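Local coordinates for PHD finger protein 14 (Danio rerio, PDB 7D86), which reads chromatin by binding histone H3, preferably unmodified, through a zinc-finger module and represses PDGFRA expression, with a role in regulating mesenchymal cell proliferation, at residues S124-S132 / F139-S147; I146-F157 / F181-A189. All blocks are in the same frame, centred on the assembly; numbering follows the deposited sequence.

Interaction 1: residues S124-S132 / F139-S147; sequences SKYGAKECS and FARTGVCIS. With ZN (zinc ion), chain D.
Two backbone hydrogen bonds tie 124-132 to 139-147: G127 N reaches G143 O at 2.7 Å and C131 N meets A140 O at 2.7 Å, both nearly straight. Between them a water lies 2.6 Å from K129 O and 2.9 Å from G143 O, close enough to bridge the backbones, though more acceptors are within its reach than it has protons. G127 sits in the type II turn K125-A128 with positive phi, and a CB there would lie tight against R141 O, so glycine suits the site.

The charged contact is a salt bridge, E130 OE1 to R141 NH1 at 3.0 Å. OE1 comes over a face of the guanidinium rather than at its N-H edge. With CG opposite the backbone N (chi1 174°) and the chain extended, E130 runs alongside the guanidinium; CB lies over the centre of that same face, and the carboxylate plane is turned 48° from it.

Apolar contacts are few: Y126 CD1 touches V144 CG2 at 3.5 Å, and C131 CB meets C145 SG at 3.7 Å.

C131 SG binds zinc at 2.4 Å, alongside C134, H158 and C161 of the second PHD-type finger, so its backbone N and thiolate couple this paired loop to the metal.

Interaction 2: residues I146-F157 / F181-A189; sequences ISCDAGMCRSFF and FFAYCKQHA. With ZN (zinc ion), chain B.
This is a zinc-centred contact in the second PHD-type finger, where the hairpin loop 146-157 supplies C148 and C153 and the segment 181-189 supplies C185 and H188. C148 SG, C153 SG and C185 SG each bind zinc at 2.3 Å, and H188 ND1 does so at 2.1 Å, a site of three cysteines and one histidine. Both C148 SG and C153 SG lie at the edge of the imidazole, near its plane, consistent with ND1 binding the same zinc as both sulfurs. The thiolate of C148 has further donors: C185 N at 3.2 Å (168° at the hydrogen) and A150 N from its own loop, bonds that probably temper its negative charge.

Beside the metal, D149 grips A183 twice. D149 N donates to A183 O at 2.6 Å, and A183 N returns a bond to D149 OD2 at 2.8 Å, on the anti side of the carboxylate. With CG beside its own N (chi1 -76°), D149 turns OD2 back to the strand, where a water also donates to it. Y184 presents its ring edge to the D149-A150 peptide, CD1 lying 3.8 Å from A150 CB.

On the strand 156-158 side, F157 sets CE2 4.0 Å from C185 CB and a ring edge toward A183 CB. An alanine in place of F157 would probably open a gap beside C185 CB and strip A183 CB of the ring edge it packs against. Around this contact, helix 159-164 touches I146 and F157, strand 168-170 pairs with 181-183, and helix 191-204 packs on K186 and A189.

Interaction 1 comes first along the chain and interaction 2 follows it, their centres 14 Å apart, with I146 and S147 of strand 145-147 common to both. That strand pairs with 156-158, so both draw on the same two-stranded antiparallel sheet. Interaction 1 supplies one ligand, C131, to one zinc ion, and interaction 2 all four ligands of another. Direct contacts bridge them, with S132 OG probably hydrogen-bonded to F156 O at 2.8 Å and C131 SG packed 3.6 Å from F157 CA. C148 follows strand 145-147 directly and H158, a ligand of the other zinc, lies in strand 156-158, so this sheet links the two metal sites of the second PHD-type finger, part of the region required for histone H3 binding.

Interaction 1: residues S124-S132 / F139-S147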
loop_
_atom_site.group_PDB
_atom_site.type_symbol
_atom_site.label_atom_id
_atom_site.label_comp_id
_atom_site.label_asym_id
_atom_site.label_seq_id
_atom_site.Cartn_x
_atom_site.Cartn_y
_atom_site.Cartn_z
ATOM N N SER A 124 15.827 10.557 -4.187
ATOM C CA SER A 124 16.382 11.603 -3.341
ATOM C C SER A 124 15.569 11.830 -2.075
ATOM O O SER A 124 16.028 12.558 -1.189
ATOM C CB SER A 124 16.485 12.912 -4.132
ATOM O OG SER A 124 15.193 13.416 -4.439
ATOM N N LYS A 125 14.384 11.226 -1.962
ATOM C CA LYS A 125 13.557 11.389 -0.773
ATOM C C LYS A 125 13.835 10.348 0.303
ATOM O O LYS A 125 13.354 10.514 1.427
ATOM C CB LYS A 125 12.064 11.320 -1.127
ATOM C CG LYS A 125 11.594 12.327 -2.160
ATOM C CD LYS A 125 11.521 13.722 -1.590
ATOM C CE LYS A 125 11.126 14.712 -2.670
ATOM N NZ LYS A 125 11.332 16.111 -2.228
ATOM N N TYR A 126 14.573 9.280 -0.006
ATOM C CA TYR A 126 14.766 8.203 0.964
ATOM C C TYR A 126 15.394 8.744 2.243
ATOM O O TYR A 126 16.406 9.449 2.202
ATOM C CB TYR A 126 15.659 7.095 0.393
ATOM C CG TYR A 126 15.078 6.237 -0.717
ATOM C CD1 TYR A 126 14.082 6.710 -1.567
ATOM C CD2 TYR A 126 15.546 4.940 -0.920
ATOM C CE1 TYR A 126 13.566 5.912 -2.589
ATOM C CE2 TYR A 126 15.039 4.139 -1.934
ATOM C CZ TYR A 126 14.052 4.628 -2.764
ATOM O OH TYR A 126 13.554 3.825 -3.773
ATOM N N GLY A 127 14.785 8.415 3.380
ATOM C CA GLY A 127 15.302 8.831 4.670
ATOM C C GLY A 127 15.158 10.298 5.006
ATOM O O GLY A 127 15.698 10.733 6.027
ATOM N N ALA A 128 14.436 11.077 4.193
ATOM C CA ALA A 128 14.351 12.517 4.420
ATOM C C ALA A 128 13.511 12.869 5.644
ATOM O O ALA A 128 13.787 13.871 6.315
ATOM C CB ALA A 128 13.777 13.213 3.186
ATOM N N LYS A 129 12.481 12.083 5.941
ATOM C CA LYS A 129 11.561 12.358 7.034
ATOM C C LYS A 129 11.575 11.206 8.030
ATOM O O LYS A 129 12.021 10.098 7.725
ATOM C CB LYS A 129 10.130 12.572 6.515
ATOM C CG LYS A 129 9.961 13.805 5.642
ATOM C CD LYS A 129 10.016 15.065 6.489
ATOM C CE LYS A 129 10.397 16.284 5.659
ATOM N NZ LYS A 129 9.574 16.408 4.425
ATOM N N GLU A 130 11.080 11.477 9.234
ATOM C CA GLU A 130 10.913 10.443 10.246
ATOM C C GLU A 130 9.443 10.064 10.330
ATOM O O GLU A 130 8.575 10.933 10.463
ATOM C CB GLU A 130 11.421 10.896 11.615
ATOM C CG GLU A 130 11.120 9.893 12.718
ATOM C CD GLU A 130 11.825 10.209 14.024
ATOM O OE1 GLU A 130 12.320 11.344 14.179
ATOM O OE2 GLU A 130 11.886 9.317 14.896
ATOM N N CYS A 131 9.169 8.768 10.236
ATOM C CA CYS A 131 7.804 8.282 10.333
ATOM C C CYS A 131 7.327 8.369 11.775
ATOM O O CYS A 131 7.961 7.827 12.683
ATOM C CB CYS A 131 7.708 6.845 9.829
ATOM S SG CYS A 131 6.105 6.067 10.121
ATOM N N SER A 132 6.201 9.048 11.986
ATOM C CA SER A 132 5.673 9.212 13.332
ATOM C C SER A 132 4.874 8.009 13.810
ATOM O O SER A 132 4.480 7.974 14.983
ATOM C CB SER A 132 4.787 10.460 13.394
ATOM O OG SER A 132 3.708 10.344 12.477
ATOM N N PHE A 139 13.518 1.893 12.241
ATOM C CA PHE A 139 13.163 2.068 10.839
ATOM C C PHE A 139 12.398 3.360 10.566
ATOM O O PHE A 139 11.988 3.593 9.422
ATOM C CB PHE A 139 12.358 0.859 10.365
ATOM C CG PHE A 139 13.060 -0.456 10.600
ATOM C CD1 PHE A 139 14.147 -0.816 9.829
ATOM C CD2 PHE A 139 12.635 -1.319 11.594
ATOM C CE1 PHE A 139 14.803 -2.019 10.040
ATOM C CE2 PHE A 139 13.285 -2.529 11.812
ATOM C CZ PHE A 139 14.368 -2.876 11.033
ATOM N N ALA A 140 12.232 4.219 11.576
ATOM C CA ALA A 140 11.433 5.431 11.399
ATOM C C ALA A 140 11.991 6.337 10.309
ATOM O O ALA A 140 11.236 7.100 9.693
ATOM C CB ALA A 140 11.340 6.201 12.716
ATOM N N ARG A 141 13.299 6.277 10.053
ATOM C CA ARG A 141 13.926 7.140 9.057
ATOM C C ARG A 141 14.337 6.376 7.805
ATOM O O ARG A 141 15.285 6.761 7.123
ATOM C CB ARG A 141 15.131 7.870 9.648
ATOM C CG ARG A 141 14.772 9.140 10.391
ATOM C CD ARG A 141 16.010 9.834 10.931
ATOM N NE ARG A 141 15.683 11.087 11.606
ATOM C CZ ARG A 141 15.274 11.173 12.869
ATOM N NH1 ARG A 141 15.000 12.358 13.400
ATOM N NH2 ARG A 141 15.135 10.075 13.601
ATOM N N THR A 142 13.643 5.296 7.487
ATOM C CA THR A 142 13.913 4.560 6.264
ATOM C C THR A 142 12.845 4.872 5.228
ATOM O O THR A 142 11.739 5.305 5.553
ATOM C CB THR A 142 13.947 3.047 6.515
ATOM O OG1 THR A 142 12.634 2.601 6.865
ATOM C CG2 THR A 142 14.930 2.692 7.631
ATOM N N GLY A 143 13.186 4.624 3.971
ATOM C CA GLY A 143 12.207 4.737 2.924
ATOM C C GLY A 143 11.693 6.156 2.795
ATOM O O GLY A 143 12.374 7.135 3.114
ATOM N N VAL A 144 10.456 6.258 2.327
ATOM C CA VAL A 144 9.848 7.531 1.975
ATOM C C VAL A 144 8.546 7.666 2.750
ATOM O O VAL A 144 7.727 6.741 2.764
ATOM C CB VAL A 144 9.608 7.640 0.456
ATOM C CG1 VAL A 144 8.862 8.928 0.114
ATOM C CG2 VAL A 144 10.932 7.607 -0.291
ATOM N N CYS A 145 8.371 8.800 3.420
ATOM C CA CYS A 145 7.131 9.082 4.126
ATOM C C CYS A 145 6.197 9.896 3.248
ATOM O O CYS A 145 6.637 10.650 2.374
ATOM C CB CYS A 145 7.398 9.852 5.420
ATOM S SG CYS A 145 8.138 8.890 6.742
ATOM N N ILE A 146 4.897 9.743 3.500
ATOM C CA ILE A 146 3.881 10.647 2.975
ATOM C C ILE A 146 3.396 11.489 4.140
ATOM O O ILE A 146 3.740 11.221 5.297
ATOM C CB ILE A 146 2.705 9.902 2.324
ATOM C CG1 ILE A 146 2.023 9.016 3.374
ATOM C CG2 ILE A 146 3.167 9.131 1.084
ATOM C CD1 ILE A 146 0.802 8.304 2.872
ATOM N N SER A 147 2.564 12.480 3.855
ATOM C CA SER A 147 2.057 13.353 4.898
ATOM C C SER A 147 0.539 13.357 4.904
ATOM O O SER A 147 -0.113 12.929 3.947
ATOM C CB SER A 147 2.556 14.782 4.735
ATOM O OG SER A 147 1.913 15.630 5.672
HETATM ZN ZN ZN D . 6.839 3.843 9.722
HETATM O O HOH W 1 11.975 8.765 5.473
#

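Interaction 2: residues I146-F157 / F181-A189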
loop_
_atom_site.group_PDB
_atom_site.type_symbol
_atom_site.label_atom_id
_atom_site.label_comp_id
_atom_site.label_asym_id
_atom_site.label_seq_id
_atom_site.Cartn_x
_atom_site.Cartn_y
_atom_site.Cartn_z
ATOM N N ILE A 146 4.897 9.743 3.500
ATOM C CA ILE A 146 3.881 10.647 2.975
ATOM C C ILE A 146 3.396 11.489 4.140
ATOM O O ILE A 146 3.740 11.221 5.297
ATOM C CB ILE A 146 2.705 9.902 2.324
ATOM C CG1 ILE A 146 2.023 9.016 3.374
ATOM C CG2 ILE A 146 3.167 9.131 1.084
ATOM C CD1 ILE A 146 0.802 8.304 2.872
ATOM N N SER A 147 2.564 12.480 3.855
ATOM C CA SER A 147 2.057 13.353 4.898
ATOM C C SER A 147 0.539 13.357 4.904
ATOM O O SER A 147 -0.113 12.929 3.947
ATOM C CB SER A 147 2.556 14.782 4.735
ATOM O OG SER A 147 1.913 15.630 5.672
ATOM N N CYS A 148 -0.013 13.873 6.004
ATOM C CA CYS A 148 -1.453 14.042 6.107
ATOM C C CYS A 148 -1.924 15.040 5.061
ATOM O O CYS A 148 -1.241 16.026 4.766
ATOM C CB CYS A 148 -1.831 14.520 7.516
ATOM S SG CYS A 148 -3.567 14.998 7.738
ATOM N N ASP A 149 -3.105 14.793 4.502
ATOM C CA ASP A 149 -3.624 15.611 3.414
ATOM C C ASP A 149 -4.660 16.636 3.861
ATOM O O ASP A 149 -5.239 17.319 3.014
ATOM C CB ASP A 149 -4.214 14.717 2.327
ATOM C CG ASP A 149 -3.141 14.053 1.486
ATOM O OD1 ASP A 149 -2.185 14.753 1.091
ATOM O OD2 ASP A 149 -3.235 12.835 1.252
ATOM N N ALA A 150 -4.902 16.769 5.160
ATOM C CA ALA A 150 -5.861 17.743 5.661
ATOM C C ALA A 150 -5.182 19.097 5.804
ATOM O O ALA A 150 -4.067 19.189 6.330
ATOM C CB ALA A 150 -6.445 17.290 6.999
ATOM N N GLY A 151 -5.854 20.143 5.321
ATOM C CA GLY A 151 -5.322 21.491 5.341
ATOM C C GLY A 151 -3.854 21.588 4.979
ATOM O O GLY A 151 -3.435 21.134 3.910
ATOM N N MET A 152 -3.064 22.167 5.880
ATOM C CA MET A 152 -1.615 22.226 5.748
ATOM C C MET A 152 -0.927 21.373 6.811
ATOM O O MET A 152 0.185 21.684 7.244
ATOM C CB MET A 152 -1.132 23.674 5.825
ATOM C CG MET A 152 -1.682 24.568 4.721
ATOM S SD MET A 152 -1.009 24.161 3.093
ATOM C CE MET A 152 -2.489 23.641 2.232
ATOM N N CYS A 153 -1.590 20.301 7.245
ATOM C CA CYS A 153 -1.039 19.437 8.281
ATOM C C CYS A 153 0.253 18.781 7.808
ATOM O O CYS A 153 0.334 18.257 6.694
ATOM C CB CYS A 153 -2.052 18.361 8.673
ATOM S SG CYS A 153 -1.491 17.250 9.992
ATOM N N ARG A 154 1.266 18.800 8.673
ATOM C CA ARG A 154 2.537 18.170 8.349
ATOM C C ARG A 154 2.846 17.032 9.318
ATOM O O ARG A 154 3.782 17.124 10.113
ATOM C CB ARG A 154 3.666 19.209 8.353
ATOM C CG ARG A 154 3.594 20.255 7.239
ATOM C CD ARG A 154 3.885 19.659 5.867
ATOM N NE ARG A 154 2.726 18.964 5.317
ATOM C CZ ARG A 154 2.754 18.181 4.247
ATOM N NH1 ARG A 154 1.636 17.598 3.831
ATOM N NH2 ARG A 154 3.892 17.985 3.592
ATOM N N SER A 155 2.058 15.966 9.262
ATOM C CA SER A 155 2.347 14.725 9.973
ATOM C C SER A 155 2.831 13.702 8.959
ATOM O O SER A 155 2.151 13.464 7.960
ATOM C CB SER A 155 1.109 14.185 10.691
ATOM O OG SER A 155 0.708 15.037 11.752
ATOM N N PHE A 156 3.986 13.091 9.219
ATOM C CA PHE A 156 4.619 12.194 8.257
ATOM C C PHE A 156 4.584 10.746 8.731
ATOM O O PHE A 156 4.751 10.460 9.923
ATOM C CB PHE A 156 6.066 12.609 7.994
ATOM C CG PHE A 156 6.193 13.981 7.417
ATOM C CD1 PHE A 156 5.790 14.239 6.116
ATOM C CD2 PHE A 156 6.695 15.021 8.175
ATOM C CE1 PHE A 156 5.890 15.523 5.580
ATOM C CE2 PHE A 156 6.800 16.296 7.643
ATOM C CZ PHE A 156 6.393 16.544 6.343
ATOM N N PHE A 157 4.404 9.832 7.779
ATOM C CA PHE A 157 4.376 8.409 8.086
ATOM C C PHE A 157 4.608 7.603 6.817
ATOM O O PHE A 157 4.309 8.056 5.712
ATOM C CB PHE A 157 3.045 7.994 8.735
ATOM C CG PHE A 157 1.874 8.854 8.335
ATOM C CD1 PHE A 157 1.361 8.801 7.050
ATOM C CD2 PHE A 157 1.275 9.700 9.260
ATOM C CE1 PHE A 157 0.277 9.602 6.682
ATOM C CE2 PHE A 157 0.189 10.495 8.898
ATOM C CZ PHE A 157 -0.308 10.439 7.609
ATOM N N PHE A 181 -6.110 9.152 -4.245
ATOM C CA PHE A 181 -5.510 8.514 -3.082
ATOM C C PHE A 181 -5.041 9.577 -2.099
ATOM O O PHE A 181 -4.178 10.392 -2.428
ATOM C CB PHE A 181 -4.354 7.614 -3.507
ATOM C CG PHE A 181 -4.778 6.498 -4.405
ATOM C CD1 PHE A 181 -5.385 5.369 -3.884
ATOM C CD2 PHE A 181 -4.585 6.579 -5.775
ATOM C CE1 PHE A 181 -5.783 4.332 -4.715
ATOM C CE2 PHE A 181 -4.986 5.556 -6.607
ATOM C CZ PHE A 181 -5.590 4.425 -6.069
ATOM N N PHE A 182 -5.598 9.563 -0.891
ATOM C CA PHE A 182 -5.205 10.535 0.114
ATOM C C PHE A 182 -5.124 9.864 1.476
ATOM O O PHE A 182 -5.635 8.758 1.689
ATOM C CB PHE A 182 -6.172 11.734 0.144
ATOM C CG PHE A 182 -7.590 11.358 0.446
ATOM C CD1 PHE A 182 -8.429 10.896 -0.555
ATOM C CD2 PHE A 182 -8.091 11.483 1.732
ATOM C CE1 PHE A 182 -9.741 10.553 -0.277
ATOM C CE2 PHE A 182 -9.402 11.145 2.015
ATOM C CZ PHE A 182 -10.227 10.680 1.011
ATOM N N ALA A 183 -4.455 10.547 2.398
ATOM C CA ALA A 183 -4.245 10.037 3.740
ATOM C C ALA A 183 -4.365 11.165 4.755
ATOM O O ALA A 183 -3.932 12.291 4.504
ATOM C CB ALA A 183 -2.872 9.385 3.879
ATOM N N TYR A 184 -4.917 10.831 5.920
ATOM C CA TYR A 184 -5.084 11.761 7.031
ATOM C C TYR A 184 -4.401 11.206 8.269
ATOM O O TYR A 184 -4.465 10.000 8.536
ATOM C CB TYR A 184 -6.558 12.002 7.363
ATOM C CG TYR A 184 -7.375 12.729 6.320
ATOM C CD1 TYR A 184 -6.849 13.784 5.589
ATOM C CD2 TYR A 184 -8.692 12.361 6.083
ATOM C CE1 TYR A 184 -7.618 14.453 4.639
ATOM C CE2 TYR A 184 -9.465 13.010 5.149
ATOM C CZ TYR A 184 -8.925 14.052 4.426
ATOM O OH TYR A 184 -9.709 14.671 3.493
ATOM N N CYS A 185 -3.774 12.084 9.046
ATOM C CA CYS A 185 -3.245 11.615 10.318
ATOM C C CYS A 185 -4.404 11.237 11.241
ATOM O O CYS A 185 -5.579 11.470 10.933
ATOM C CB CYS A 185 -2.372 12.688 10.966
ATOM S SG CYS A 185 -3.323 14.127 11.522
ATOM N N LYS A 186 -4.071 10.659 12.396
ATOM C CA LYS A 186 -5.117 10.230 13.326
ATOM C C LYS A 186 -5.981 11.399 13.785
ATOM O O LYS A 186 -7.182 11.233 14.021
ATOM C CB LYS A 186 -4.503 9.541 14.541
ATOM C CG LYS A 186 -3.781 8.235 14.242
ATOM C CD LYS A 186 -3.252 7.625 15.528
ATOM C CE LYS A 186 -2.329 6.451 15.248
ATOM N NZ LYS A 186 -1.770 5.871 16.501
ATOM N N GLN A 187 -5.394 12.584 13.925
ATOM C CA GLN A 187 -6.189 13.709 14.408
ATOM C C GLN A 187 -7.227 14.148 13.383
ATOM O O GLN A 187 -8.290 14.652 13.759
ATOM C CB GLN A 187 -5.282 14.879 14.778
ATOM C CG GLN A 187 -5.995 15.982 15.536
ATOM C CD GLN A 187 -5.080 17.143 15.873
ATOM O OE1 GLN A 187 -3.953 17.227 15.382
ATOM N NE2 GLN A 187 -5.562 18.046 16.714
ATOM N N HIS A 188 -6.964 13.934 12.096
ATOM C CA HIS A 188 -7.810 14.467 11.039
ATOM C C HIS A 188 -8.603 13.408 10.288
ATOM O O HIS A 188 -9.340 13.749 9.358
ATOM C CB HIS A 188 -6.947 15.273 10.061
ATOM C CG HIS A 188 -6.322 16.485 10.686
ATOM N ND1 HIS A 188 -4.988 16.798 10.538
ATOM C CD2 HIS A 188 -6.851 17.456 11.469
ATOM C CE1 HIS A 188 -4.721 17.909 11.201
ATOM N NE2 HIS A 188 -5.836 18.331 11.772
ATOM N N ALA A 189 -8.483 12.142 10.667
ATOM C CA ALA A 189 -9.092 11.063 9.905
ATOM C C ALA A 189 -10.585 10.941 10.205
ATOM O O ALA A 189 -11.072 11.349 11.256
ATOM C CB ALA A 189 -8.411 9.736 10.220
HETATM ZN ZN ZN B . -3.291 15.806 9.899
HETATM O O HOH W 2 -2.333 13.001 -1.295
#